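Local coordinates for putative immunoglobulin-blocking virulence protein (Mycoplasma mycoides subsp. capri, PDB 7ADK) that probably binds immunoglobulin together with a partner lipoprotein and blocks its action, so aiding mycoplasma virulence, at residues P675-S680 with F708-S713. Sequence-based numbering, arbitrary orientation.
Sequences PKIHFS and FEYNES
Y710 lays its ring against the pyrrolidine of P675 in a CH-pi contact: CG of P675 sits over one face, 3.8 Å from the centroid of the Y710 ring, displaced toward the rim. The Y710 ring reaches the proline because its CG stands beside the backbone N, anti to the carbonyl carbon (chi1 -58°). Apolar contacts continue at I677, whose CG1 rests 4.0 Å from CB of Y710 and whose CB packs on CB of N711. Farther along the strand, the F679 ring meets the amide of N711; the two side chains cross at about a right angle, with their planes 63° apart. F679 also meets the ring of F650.

A backbone hydrogen bond joins the segments, from I677 N to Y710 O (2.9 Å). It is nearly straight at the hydrogen (173°), but the donor lies above the carbonyl plane. The same Y710 O receives a CA-H...O contact from CA of K676 at 3.5 Å, and CA of N711 makes another to O of I677 at 3.6 Å.

Strand 676-679 is outermost in a five-stranded parallel sheet within this chain. The backbones of K676 and H678 pair with strand 640-643, whereas I677 N turns to Y710 O. The link between helices 698-709 and 712-715 thus satisfies the I677 N-H on the outer edge of the strand, while the Y710 ring lies over the proline at the strand's start.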
loop_
_atom_site.group_PDB
_atom_site.type_symbol
_atom_site.label_atom_id
_atom_site.label_comp_id
_atom_site.label_asym_id
_atom_site.label_seq_id
_atom_site.Cartn_x
_atom_site.Cartn_y
_atom_site.Cartn_z
ATOM N N PRO A 675 -16.932 -9.751 -16.012
ATOM C CA PRO A 675 -16.754 -8.305 -15.954
ATOM C C PRO A 675 -17.203 -7.708 -14.606
ATOM O O PRO A 675 -17.791 -8.401 -13.783
ATOM C CB PRO A 675 -17.556 -7.795 -17.140
ATOM C CG PRO A 675 -18.696 -8.771 -17.231
ATOM C CD PRO A 675 -18.050 -10.091 -16.877
ATOM N N LYS A 676 -16.932 -6.425 -14.356
ATOM C CA LYS A 676 -17.134 -5.759 -13.056
ATOM C C LYS A 676 -18.128 -4.604 -13.096
ATOM O O LYS A 676 -18.187 -3.839 -14.053
ATOM C CB LYS A 676 -15.802 -5.283 -12.465
ATOM C CG LYS A 676 -14.949 -6.437 -11.961
ATOM C CD LYS A 676 -13.719 -5.952 -11.197
ATOM C CE LYS A 676 -12.905 -7.144 -10.700
ATOM N NZ LYS A 676 -11.746 -6.734 -9.897
ATOM N N ILE A 677 -18.889 -4.446 -12.020
ATOM C CA ILE A 677 -19.610 -3.225 -11.683
ATOM C C ILE A 677 -19.035 -2.703 -10.369
ATOM O O ILE A 677 -18.729 -3.481 -9.472
ATOM C CB ILE A 677 -21.141 -3.427 -11.649
ATOM C CG1 ILE A 677 -21.694 -3.832 -13.024
ATOM C CG2 ILE A 677 -21.846 -2.149 -11.174
ATOM C CD1 ILE A 677 -23.125 -4.329 -12.999
ATOM N N HIS A 678 -18.892 -1.391 -10.267
ATOM C CA HIS A 678 -18.395 -0.660 -9.099
ATOM C C HIS A 678 -19.316 0.504 -8.743
ATOM O O HIS A 678 -20.005 1.034 -9.605
ATOM C CB HIS A 678 -17.004 -0.095 -9.375
ATOM C CG HIS A 678 -15.883 -1.081 -9.406
ATOM N ND1 HIS A 678 -15.211 -1.586 -8.293
ATOM C CD2 HIS A 678 -15.258 -1.504 -10.529
ATOM C CE1 HIS A 678 -14.192 -2.306 -8.779
ATOM N NE2 HIS A 678 -14.204 -2.275 -10.117
ATOM N N PHE A 679 -19.263 0.979 -7.505
ATOM C CA PHE A 679 -19.979 2.172 -7.053
ATOM C C PHE A 679 -19.054 3.143 -6.323
ATOM O O PHE A 679 -18.159 2.714 -5.602
ATOM C CB PHE A 679 -21.163 1.770 -6.177
ATOM C CG PHE A 679 -22.239 0.975 -6.874
ATOM C CD1 PHE A 679 -23.094 1.619 -7.771
ATOM C CD2 PHE A 679 -22.387 -0.402 -6.647
ATOM C CE1 PHE A 679 -24.078 0.894 -8.450
ATOM C CE2 PHE A 679 -23.367 -1.132 -7.332
ATOM C CZ PHE A 679 -24.213 -0.483 -8.237
ATOM N N SER A 680 -19.287 4.446 -6.443
ATOM C CA SER A 680 -18.424 5.485 -5.852
ATOM C C SER A 680 -18.250 5.437 -4.323
ATOM O O SER A 680 -17.256 5.932 -3.802
ATOM C CB SER A 680 -18.956 6.862 -6.243
ATOM O OG SER A 680 -19.059 6.982 -7.633
ATOM N N PHE A 708 -25.940 -8.060 -9.114
ATOM C CA PHE A 708 -25.526 -8.917 -8.007
ATOM C C PHE A 708 -24.272 -9.728 -8.348
ATOM O O PHE A 708 -23.392 -9.862 -7.511
ATOM C CB PHE A 708 -26.698 -9.818 -7.601
ATOM C CG PHE A 708 -27.831 -9.068 -6.937
ATOM C CD1 PHE A 708 -27.607 -8.435 -5.705
ATOM C CD2 PHE A 708 -29.112 -9.040 -7.510
ATOM C CE1 PHE A 708 -28.643 -7.740 -5.069
ATOM C CE2 PHE A 708 -30.157 -8.362 -6.868
ATOM C CZ PHE A 708 -29.915 -7.700 -5.656
ATOM N N GLU A 709 -24.141 -10.232 -9.568
ATOM C CA GLU A 709 -23.023 -11.062 -9.996
ATOM C C GLU A 709 -21.723 -10.257 -10.151
ATOM O O GLU A 709 -20.690 -10.650 -9.610
ATOM C CB GLU A 709 -23.419 -11.786 -11.281
ATOM C CG GLU A 709 -22.418 -12.846 -11.722
ATOM C CD GLU A 709 -22.805 -13.507 -13.049
ATOM O OE1 GLU A 709 -23.925 -13.313 -13.540
ATOM O OE2 GLU A 709 -21.984 -14.237 -13.621
ATOM N N TYR A 710 -21.760 -9.129 -10.855
ATOM C CA TYR A 710 -20.568 -8.381 -11.253
ATOM C C TYR A 710 -20.074 -7.396 -10.187
ATOM O O TYR A 710 -18.994 -6.841 -10.347
ATOM C CB TYR A 710 -20.836 -7.685 -12.598
ATOM C CG TYR A 710 -21.218 -8.562 -13.788
ATOM C CD1 TYR A 710 -20.997 -9.952 -13.791
ATOM C CD2 TYR A 710 -21.785 -7.961 -14.927
ATOM C CE1 TYR A 710 -21.372 -10.734 -14.894
ATOM C CE2 TYR A 710 -22.162 -8.739 -16.038
ATOM C CZ TYR A 710 -21.966 -10.134 -16.017
ATOM O OH TYR A 710 -22.358 -10.904 -17.065
ATOM N N ASN A 711 -20.824 -7.150 -9.107
ATOM C CA ASN A 711 -20.431 -6.255 -8.023
ATOM C C ASN A 711 -20.232 -7.037 -6.727
ATOM O O ASN A 711 -21.202 -7.536 -6.166
ATOM C CB ASN A 711 -21.490 -5.170 -7.864
ATOM C CG ASN A 711 -21.135 -4.169 -6.801
ATOM O OD1 ASN A 711 -20.448 -3.198 -7.017
ATOM N ND2 ASN A 711 -21.594 -4.364 -5.605
ATOM N N GLU A 712 -19.002 -7.075 -6.208
ATOM C CA GLU A 712 -18.606 -7.874 -5.040
ATOM C C GLU A 712 -19.520 -7.665 -3.831
ATOM O O GLU A 712 -20.087 -8.613 -3.291
ATOM C CB GLU A 712 -17.136 -7.554 -4.710
ATOM C CG GLU A 712 -16.515 -8.350 -3.546
ATOM C CD GLU A 712 -16.849 -7.859 -2.121
ATOM O OE1 GLU A 712 -16.835 -8.695 -1.190
ATOM O OE2 GLU A 712 -17.074 -6.644 -1.909
ATOM N N SER A 713 -19.720 -6.412 -3.433
ATOM C CA SER A 713 -20.374 -6.086 -2.164
ATOM C C SER A 713 -21.898 -6.244 -2.206
ATOM O O SER A 713 -22.561 -6.082 -1.192
ATOM C CB SER A 713 -19.940 -4.708 -1.681
ATOM O OG SER A 713 -18.572 -4.477 -1.951
#